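Local structure of alpha-fucosidase (Bifidobacterium bifidum, 2EAB) at residues E836-S841 against T891-K896; Q846-I851 against L881-T886. The protein probably hydrolyses alpha-1,2-fucosidic linkages to release L-fucose as a glycoside hydrolase of family 95, this chain being the catalytic piece of a longer protein that binds calcium. One frame throughout, in Å; residues are numbered along the deposited sequence.

Contact 1: residues E836-S841 against T891-K896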
ATOM      1  N   GLU A 836      -9.115  -6.312  29.382  1.00 10.81           N
ATOM      2  CA  GLU A 836      -7.683  -6.174  29.597  1.00 11.53           C
ATOM      3  C   GLU A 836      -7.052  -5.409  28.443  1.00 10.83           C
ATOM      4  O   GLU A 836      -7.439  -5.591  27.279  1.00 11.38           O
ATOM      5  CB  GLU A 836      -7.016  -7.548  29.738  1.00 11.57           C
ATOM      6  CG  GLU A 836      -5.544  -7.489  30.127  1.00 13.21           C
ATOM      7  CD  GLU A 836      -4.852  -8.834  30.036  1.00 13.61           C
ATOM      8  OE1 GLU A 836      -4.697  -9.364  28.914  1.00 16.11           O
ATOM      9  OE2 GLU A 836      -4.449  -9.352  31.098  1.00 17.44           O
ATOM     10  N   VAL A 837      -6.113  -4.531  28.776  1.00 10.19           N
ATOM     11  CA  VAL A 837      -5.218  -3.950  27.787  1.00  9.99           C
ATOM     12  C   VAL A 837      -3.797  -4.259  28.233  1.00  9.88           C
ATOM     13  O   VAL A 837      -3.471  -4.130  29.420  1.00  9.66           O
ATOM     14  CB  VAL A 837      -5.408  -2.421  27.648  1.00  9.86           C
ATOM     15  CG1 VAL A 837      -4.492  -1.865  26.562  1.00 10.46           C
ATOM     16  CG2 VAL A 837      -6.859  -2.080  27.338  1.00 10.64           C
ATOM     17  N   ARG A 838      -2.971  -4.698  27.289  1.00  9.79           N
ATOM     18  CA  ARG A 838      -1.546  -4.874  27.525  1.00 10.55           C
ATOM     19  C   ARG A 838      -0.805  -3.872  26.655  1.00  9.70           C
ATOM     20  O   ARG A 838      -0.891  -3.920  25.423  1.00  9.86           O
ATOM     21  CB  ARG A 838      -1.118  -6.311  27.221  1.00 10.65           C
ATOM     22  CG  ARG A 838      -1.770  -7.336  28.149  1.00 12.07           C
ATOM     23  CD  ARG A 838      -1.267  -8.756  27.910  1.00 13.44           C
ATOM     24  NE  ARG A 838       0.185  -8.872  28.064  1.00 18.35           N
ATOM     25  CZ  ARG A 838       0.822  -9.055  29.219  1.00 20.39           C
ATOM     26  NH1 ARG A 838       0.148  -9.144  30.362  1.00 22.28           N
ATOM     27  NH2 ARG A 838       2.146  -9.145  29.230  1.00 21.63           N
ATOM     28  N   LEU A 839      -0.103  -2.949  27.306  1.00  9.19           N
ATOM     29  CA  LEU A 839       0.568  -1.856  26.622  1.00  8.87           C
ATOM     30  C   LEU A 839       2.067  -1.981  26.842  1.00  8.36           C
ATOM     31  O   LEU A 839       2.555  -1.753  27.955  1.00  8.43           O
ATOM     32  CB  LEU A 839       0.053  -0.511  27.151  1.00  8.98           C
ATOM     33  CG  LEU A 839       0.554   0.738  26.424  1.00  8.54           C
ATOM     34  CD1 LEU A 839      -0.224   0.953  25.128  1.00  9.99           C
ATOM     35  CD2 LEU A 839       0.450   1.961  27.329  1.00  9.69           C
ATOM     36  N   THR A 840       2.790  -2.367  25.797  1.00  8.27           N
ATOM     37  CA  THR A 840       4.236  -2.471  25.887  1.00  8.29           C
ATOM     38  C   THR A 840       4.842  -1.172  25.387  1.00  7.87           C
ATOM     39  O   THR A 840       4.682  -0.812  24.216  1.00  8.11           O
ATOM     40  CB  THR A 840       4.776  -3.639  25.047  1.00  8.39           C
ATOM     41  OG1 THR A 840       4.099  -4.849  25.412  1.00  9.58           O
ATOM     42  CG2 THR A 840       6.274  -3.802  25.264  1.00  9.28           C
ATOM     43  N   SER A 841       5.525  -0.453  26.270  1.00  7.76           N
ATOM     44  CA  SER A 841       6.188   0.775  25.862  1.00  7.92           C
ATOM     45  C   SER A 841       7.544   0.433  25.270  1.00  7.96           C
ATOM     46  O   SER A 841       8.426  -0.059  25.971  1.00  8.64           O
ATOM     47  CB  SER A 841       6.374   1.707  27.049  1.00  7.76           C
ATOM     48  OG  SER A 841       6.999   2.900  26.619  1.00  8.12           O
ATOM     49  N   THR A 891       5.889  -3.764  29.952  1.00 10.56           N
ATOM     50  CA  THR A 891       4.489  -3.951  29.600  1.00 10.77           C
ATOM     51  C   THR A 891       3.592  -3.616  30.791  1.00 11.00           C
ATOM     52  O   THR A 891       3.803  -4.095  31.914  1.00 11.51           O
ATOM     53  CB  THR A 891       4.213  -5.385  29.083  1.00 10.82           C
ATOM     54  OG1 THR A 891       4.948  -5.602  27.876  1.00 10.97           O
ATOM     55  CG2 THR A 891       2.732  -5.594  28.793  1.00 11.05           C
ATOM     56  N   TYR A 892       2.591  -2.786  30.519  1.00 10.99           N
ATOM     57  CA  TYR A 892       1.633  -2.328  31.519  1.00 11.20           C
ATOM     58  C   TYR A 892       0.301  -2.997  31.265  1.00 11.58           C
ATOM     59  O   TYR A 892      -0.147  -3.094  30.117  1.00 12.37           O
ATOM     60  CB  TYR A 892       1.515  -0.800  31.468  1.00 11.37           C
ATOM     61  CG  TYR A 892       2.857  -0.160  31.689  1.00 10.70           C
ATOM     62  CD1 TYR A 892       3.273   0.193  32.972  1.00 10.79           C
ATOM     63  CD2 TYR A 892       3.743   0.027  30.630  1.00 10.44           C
ATOM     64  CE1 TYR A 892       4.524   0.745  33.188  1.00 10.92           C
ATOM     65  CE2 TYR A 892       4.996   0.573  30.837  1.00 11.31           C
ATOM     66  CZ  TYR A 892       5.379   0.933  32.117  1.00 11.20           C
ATOM     67  OH  TYR A 892       6.624   1.469  32.319  1.00 11.68           O
ATOM     68  N   THR A 893      -0.315  -3.482  32.335  1.00 11.58           N
ATOM     69  CA  THR A 893      -1.580  -4.181  32.230  1.00 11.82           C
ATOM     70  C   THR A 893      -2.692  -3.314  32.810  1.00 11.51           C
ATOM     71  O   THR A 893      -2.596  -2.837  33.948  1.00 11.76           O
ATOM     72  CB  THR A 893      -1.515  -5.560  32.923  1.00 12.07           C
ATOM     73  OG1 THR A 893      -0.411  -6.307  32.397  1.00 13.35           O
ATOM     74  CG2 THR A 893      -2.793  -6.348  32.697  1.00 13.22           C
ATOM     75  N   ILE A 894      -3.734  -3.107  32.012  1.00 10.95           N
ATOM     76  CA  ILE A 894      -4.844  -2.232  32.374  1.00 10.79           C
ATOM     77  C   ILE A 894      -6.112  -3.060  32.495  1.00 10.87           C
ATOM     78  O   ILE A 894      -6.504  -3.748  31.550  1.00 10.87           O
ATOM     79  CB  ILE A 894      -5.027  -1.094  31.343  1.00 10.66           C
ATOM     80  CG1 ILE A 894      -3.700  -0.353  31.123  1.00 10.81           C
ATOM     81  CG2 ILE A 894      -6.116  -0.132  31.796  1.00 10.45           C
ATOM     82  CD1 ILE A 894      -3.725   0.659  29.990  1.00 10.80           C
ATOM     83  N   THR A 895      -6.734  -3.000  33.672  1.00 11.52           N
ATOM     84  CA  THR A 895      -7.894  -3.830  33.994  1.00 12.04           C
ATOM     85  C   THR A 895      -8.946  -3.016  34.743  1.00 12.55           C
ATOM     86  O   THR A 895      -8.634  -1.972  35.306  1.00 12.37           O
ATOM     87  CB  THR A 895      -7.491  -5.030  34.878  1.00 12.17           C
ATOM     88  OG1 THR A 895      -6.706  -4.559  35.980  1.00 12.25           O
ATOM     89  CG2 THR A 895      -6.690  -6.053  34.078  1.00 12.35           C
ATOM     90  N   LYS A 896     -10.187  -3.502  34.743  1.00 13.30           N
ATOM     91  CA  LYS A 896     -11.279  -2.850  35.472  1.00 15.04           C
ATOM     92  C   LYS A 896     -10.993  -2.794  36.963  1.00 15.18           C
ATOM     93  O   LYS A 896     -10.561  -3.788  37.557  1.00 15.43           O
ATOM     94  CB  LYS A 896     -12.588  -3.610  35.291  1.00 15.09           C
ATOM     95  CG  LYS A 896     -13.239  -3.508  33.931  1.00 16.48           C
ATOM     96  CD  LYS A 896     -14.599  -4.212  33.942  1.00 16.97           C
ATOM     97  CE  LYS A 896     -14.494  -5.700  34.287  1.00 19.19           C
ATOM     98  NZ  LYS A 896     -13.699  -6.483  33.295  1.00 18.20           N
TER

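Contact 2: residues Q846-I851 against L881-T886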
ATOM      1  N   GLN A 846       5.527   8.930  27.378  1.00  8.66           N
ATOM      2  CA  GLN A 846       4.366   9.040  28.246  1.00  9.08           C
ATOM      3  C   GLN A 846       3.184   8.299  27.635  1.00  8.51           C
ATOM      4  O   GLN A 846       2.909   8.449  26.443  1.00  8.88           O
ATOM      5  CB  GLN A 846       3.990  10.502  28.438  1.00  9.63           C
ATOM      6  CG  GLN A 846       2.804  10.690  29.353  1.00 10.70           C
ATOM      7  CD  GLN A 846       2.369  12.127  29.456  1.00 11.32           C
ATOM      8  OE1 GLN A 846       2.039  12.771  28.457  1.00 12.07           O
ATOM      9  NE2 GLN A 846       2.360  12.642  30.670  1.00 11.12           N
ATOM     10  N   ALA A 847       2.509   7.495  28.451  1.00  8.18           N
ATOM     11  CA  ALA A 847       1.278   6.837  28.028  1.00  8.02           C
ATOM     12  C   ALA A 847       0.064   7.709  28.318  1.00  7.63           C
ATOM     13  O   ALA A 847      -0.030   8.327  29.378  1.00  7.71           O
ATOM     14  CB  ALA A 847       1.129   5.483  28.684  1.00  8.21           C
ATOM     15  N   ALA A 848      -0.850   7.758  27.354  1.00  7.59           N
ATOM     16  CA  ALA A 848      -2.126   8.442  27.504  1.00  7.91           C
ATOM     17  C   ALA A 848      -3.131   7.552  26.795  1.00  7.63           C
ATOM     18  O   ALA A 848      -3.076   7.401  25.568  1.00  8.37           O
ATOM     19  CB  ALA A 848      -2.074   9.834  26.891  1.00  8.14           C
ATOM     20  N   VAL A 849      -4.007   6.922  27.575  1.00  7.73           N
ATOM     21  CA  VAL A 849      -4.831   5.828  27.077  1.00  7.68           C
ATOM     22  C   VAL A 849      -6.321   6.112  27.245  1.00  7.05           C
ATOM     23  O   VAL A 849      -6.801   6.312  28.370  1.00  7.04           O
ATOM     24  CB  VAL A 849      -4.468   4.493  27.780  1.00  7.71           C
ATOM     25  CG1 VAL A 849      -5.265   3.345  27.190  1.00  8.74           C
ATOM     26  CG2 VAL A 849      -2.972   4.214  27.672  1.00  8.47           C
ATOM     27  N   LYS A 850      -7.037   6.136  26.119  1.00  7.03           N
ATOM     28  CA  LYS A 850      -8.493   6.161  26.106  1.00  7.24           C
ATOM     29  C   LYS A 850      -8.968   4.731  25.938  1.00  7.48           C
ATOM     30  O   LYS A 850      -8.385   3.963  25.166  1.00  7.64           O
ATOM     31  CB  LYS A 850      -9.004   7.004  24.936  1.00  7.41           C
ATOM     32  CG  LYS A 850     -10.506   7.267  24.966  1.00  7.16           C
ATOM     33  CD  LYS A 850     -10.967   8.133  23.802  1.00  7.24           C
ATOM     34  CE  LYS A 850     -12.466   8.375  23.876  1.00  8.47           C
ATOM     35  NZ  LYS A 850     -12.948   9.226  22.749  1.00  7.94           N
ATOM     36  N   ILE A 851     -10.026   4.367  26.656  1.00  7.64           N
ATOM     37  CA  ILE A 851     -10.664   3.076  26.439  1.00  8.05           C
ATOM     38  C   ILE A 851     -12.096   3.378  26.030  1.00  7.90           C
ATOM     39  O   ILE A 851     -12.957   3.658  26.869  1.00  8.03           O
ATOM     40  CB  ILE A 851     -10.569   2.141  27.675  1.00  8.13           C
ATOM     41  CG1 ILE A 851      -9.098   1.866  28.014  1.00  8.52           C
ATOM     42  CG2 ILE A 851     -11.303   0.826  27.410  1.00  8.91           C
ATOM     43  CD1 ILE A 851      -8.870   1.108  29.314  1.00  8.98           C
ATOM     44  N   LEU A 881      -8.834   9.895  29.831  1.00  8.88           N
ATOM     45  CA  LEU A 881      -7.603   9.147  29.593  1.00  8.66           C
ATOM     46  C   LEU A 881      -6.947   8.770  30.910  1.00  8.64           C
ATOM     47  O   LEU A 881      -7.047   9.501  31.905  1.00  8.73           O
ATOM     48  CB  LEU A 881      -6.588   9.971  28.799  1.00  8.96           C
ATOM     49  CG  LEU A 881      -6.969  10.702  27.518  1.00  8.99           C
ATOM     50  CD1 LEU A 881      -5.729  11.375  26.972  1.00 10.04           C
ATOM     51  CD2 LEU A 881      -7.551   9.764  26.482  1.00  9.51           C
ATOM     52  N   LEU A 882      -6.266   7.629  30.897  1.00  8.14           N
ATOM     53  CA  LEU A 882      -5.280   7.282  31.912  1.00  8.84           C
ATOM     54  C   LEU A 882      -3.921   7.751  31.423  1.00  8.64           C
ATOM     55  O   LEU A 882      -3.504   7.405  30.313  1.00  8.60           O
ATOM     56  CB  LEU A 882      -5.248   5.772  32.123  1.00  9.02           C
ATOM     57  CG  LEU A 882      -6.420   5.173  32.894  1.00 10.34           C
ATOM     58  CD1 LEU A 882      -6.552   3.689  32.599  1.00 11.77           C
ATOM     59  CD2 LEU A 882      -6.260   5.413  34.395  1.00 11.93           C
ATOM     60  N   VAL A 883      -3.239   8.543  32.241  1.00  8.63           N
ATOM     61  CA  VAL A 883      -1.953   9.116  31.871  1.00  9.00           C
ATOM     62  C   VAL A 883      -0.893   8.648  32.854  1.00  9.11           C
ATOM     63  O   VAL A 883      -1.032   8.845  34.066  1.00  9.42           O
ATOM     64  CB  VAL A 883      -2.009  10.666  31.844  1.00  9.15           C
ATOM     65  CG1 VAL A 883      -0.649  11.255  31.481  1.00  9.90           C
ATOM     66  CG2 VAL A 883      -3.073  11.148  30.864  1.00  9.98           C
ATOM     67  N   PHE A 884       0.169   8.039  32.339  1.00  8.88           N
ATOM     68  CA  PHE A 884       1.227   7.510  33.193  1.00  8.92           C
ATOM     69  C   PHE A 884       2.573   7.480  32.502  1.00  8.82           C
ATOM     70  O   PHE A 884       2.654   7.392  31.273  1.00  8.71           O
ATOM     71  CB  PHE A 884       0.858   6.130  33.772  1.00  8.93           C
ATOM     72  CG  PHE A 884       0.453   5.097  32.742  1.00  9.00           C
ATOM     73  CD1 PHE A 884       1.355   4.118  32.329  1.00  8.76           C
ATOM     74  CD2 PHE A 884      -0.840   5.073  32.221  1.00  8.77           C
ATOM     75  CE1 PHE A 884       0.978   3.142  31.400  1.00  9.51           C
ATOM     76  CE2 PHE A 884      -1.220   4.109  31.287  1.00  9.63           C
ATOM     77  CZ  PHE A 884      -0.313   3.141  30.881  1.00  9.35           C
ATOM     78  N   ASP A 885       3.630   7.583  33.299  1.00  8.55           N
ATOM     79  CA  ASP A 885       4.988   7.408  32.807  1.00  8.53           C
ATOM     80  C   ASP A 885       5.208   5.967  32.402  1.00  8.49           C
ATOM     81  O   ASP A 885       4.621   5.056  32.976  1.00  8.53           O
ATOM     82  CB  ASP A 885       6.006   7.757  33.894  1.00  8.69           C
ATOM     83  CG  ASP A 885       5.999   9.227  34.264  1.00  9.42           C
ATOM     84  OD1 ASP A 885       5.519  10.066  33.473  1.00 11.08           O
ATOM     85  OD2 ASP A 885       6.487   9.545  35.368  1.00 10.86           O
ATOM     86  N   THR A 886       6.069   5.766  31.411  1.00  8.50           N
ATOM     87  CA  THR A 886       6.497   4.421  31.063  1.00  8.48           C
ATOM     88  C   THR A 886       8.009   4.349  30.923  1.00  8.84           C
ATOM     89  O   THR A 886       8.698   5.371  30.840  1.00  9.15           O
ATOM     90  CB  THR A 886       5.870   3.905  29.742  1.00  8.49           C
ATOM     91  OG1 THR A 886       6.481   4.562  28.628  1.00  7.92           O
ATOM     92  CG2 THR A 886       4.360   4.090  29.710  1.00  8.39           C
TER
HETATM   93  O   HOH W   1       3.035  11.182  33.025  1.00 15.43           O

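Contact 1: residues E836-S841 against T891-K896
V837 and I894 face each other on the buried side of two antiparallel strands, their CB atoms 3.9 Å apart. They form a hydrogen-bonded pair: V837 N donates to I894 O, and I894 N returns a bond of 2.8 Å to V837 O. L839 and Y892 make the next such pair. The bond from L839 N to Y892 O is almost straight, 172° at the hydrogen. The Y892 ring turns an edge to L839 O, with CD2 at 3.4 Å. Its hydroxyl is held by T887 N. L839 and I894 reach on to A847, V849 and I851 of the facing sheet. The two strands are central neighbours in the antiparallel sheet of the family 95 C-terminal domain, which packs against a second sheet as a beta-sandwich. The other side, with R838, T840, T891 and T893, is polar and looser. One tight spot there is the hydroxyl pair T840 OG1 and T891 OG1, a hydrogen bond of 2.7 Å. The exposed R838 bends at chi3 (58°) and lays one guanidinium face over the methyl T891 CG2, 3.6 Å from NH2. R838 NH1 is 3.5 Å from T893 OG1, with no hydrogen bond between them. E836 takes the far side of T893. Its OE2 lies 3.8 Å from T893 CG2, plain van der Waals contact.

Contact 2: residues Q846-I851 against L881-T886
A847 sets its methyl over the middle of the F884 ring, a CH-pi contact with CB 3.6 Å from the ring centroid and 14° off the ring normal. The ring reaches this place because chi1 of 54° puts CG between the backbone N and the carbonyl carbon, which brings the end of the phenyl nearer the partner strand, beneath the A847 methyl. V849 CG2 fills in beside it, 4.0 Å from F884 CE2. T886 CG2 closes on the same alanine methyl at 3.7 Å. A847 and F884 form an antiparallel hydrogen-bonded pair, as do V849 and L882. Both strands belong to the second sheet of the C-terminal beta-sandwich, and this face looks inward to L839 and V861. An alanine in place of F884 would probably open a gap under the A847 methyl and leave V849 CG2 without its aromatic neighbour. On the other face the bumps are mainly aliphatic. The L881 side chain forks: CD1 lies against A848 CB, while CD2 presses on K850 CB at a tight 3.5 Å. The extended Q846 crosses V883, with Q846 NE2 3.4 Å from V883 CG1. One water joins Q846 NE2 to D885 OD1.

Contact 1 and contact 2 are antiparallel strand pairs from the two sheets of one C-terminal sandwich, their centres about 10 Å apart. Contact 2, the more buried, is nested along the chain inside the loop closed by the partly buried contact 1. Strand 833-841 leads on to 847-851, and 880-884 to 890-896, so both connections pass from one sheet to the other. The apolar faces meet in a shared core, where the F884 and Y892 rings touch with planes about 55° apart. S841 OG and T886 OG1 probably hydrogen-bond near the turns. The opposite faces differ: threonines and the exposed R838 in contact 1, mainly aliphatic groups in contact 2, where L881 is buried and meets Y798.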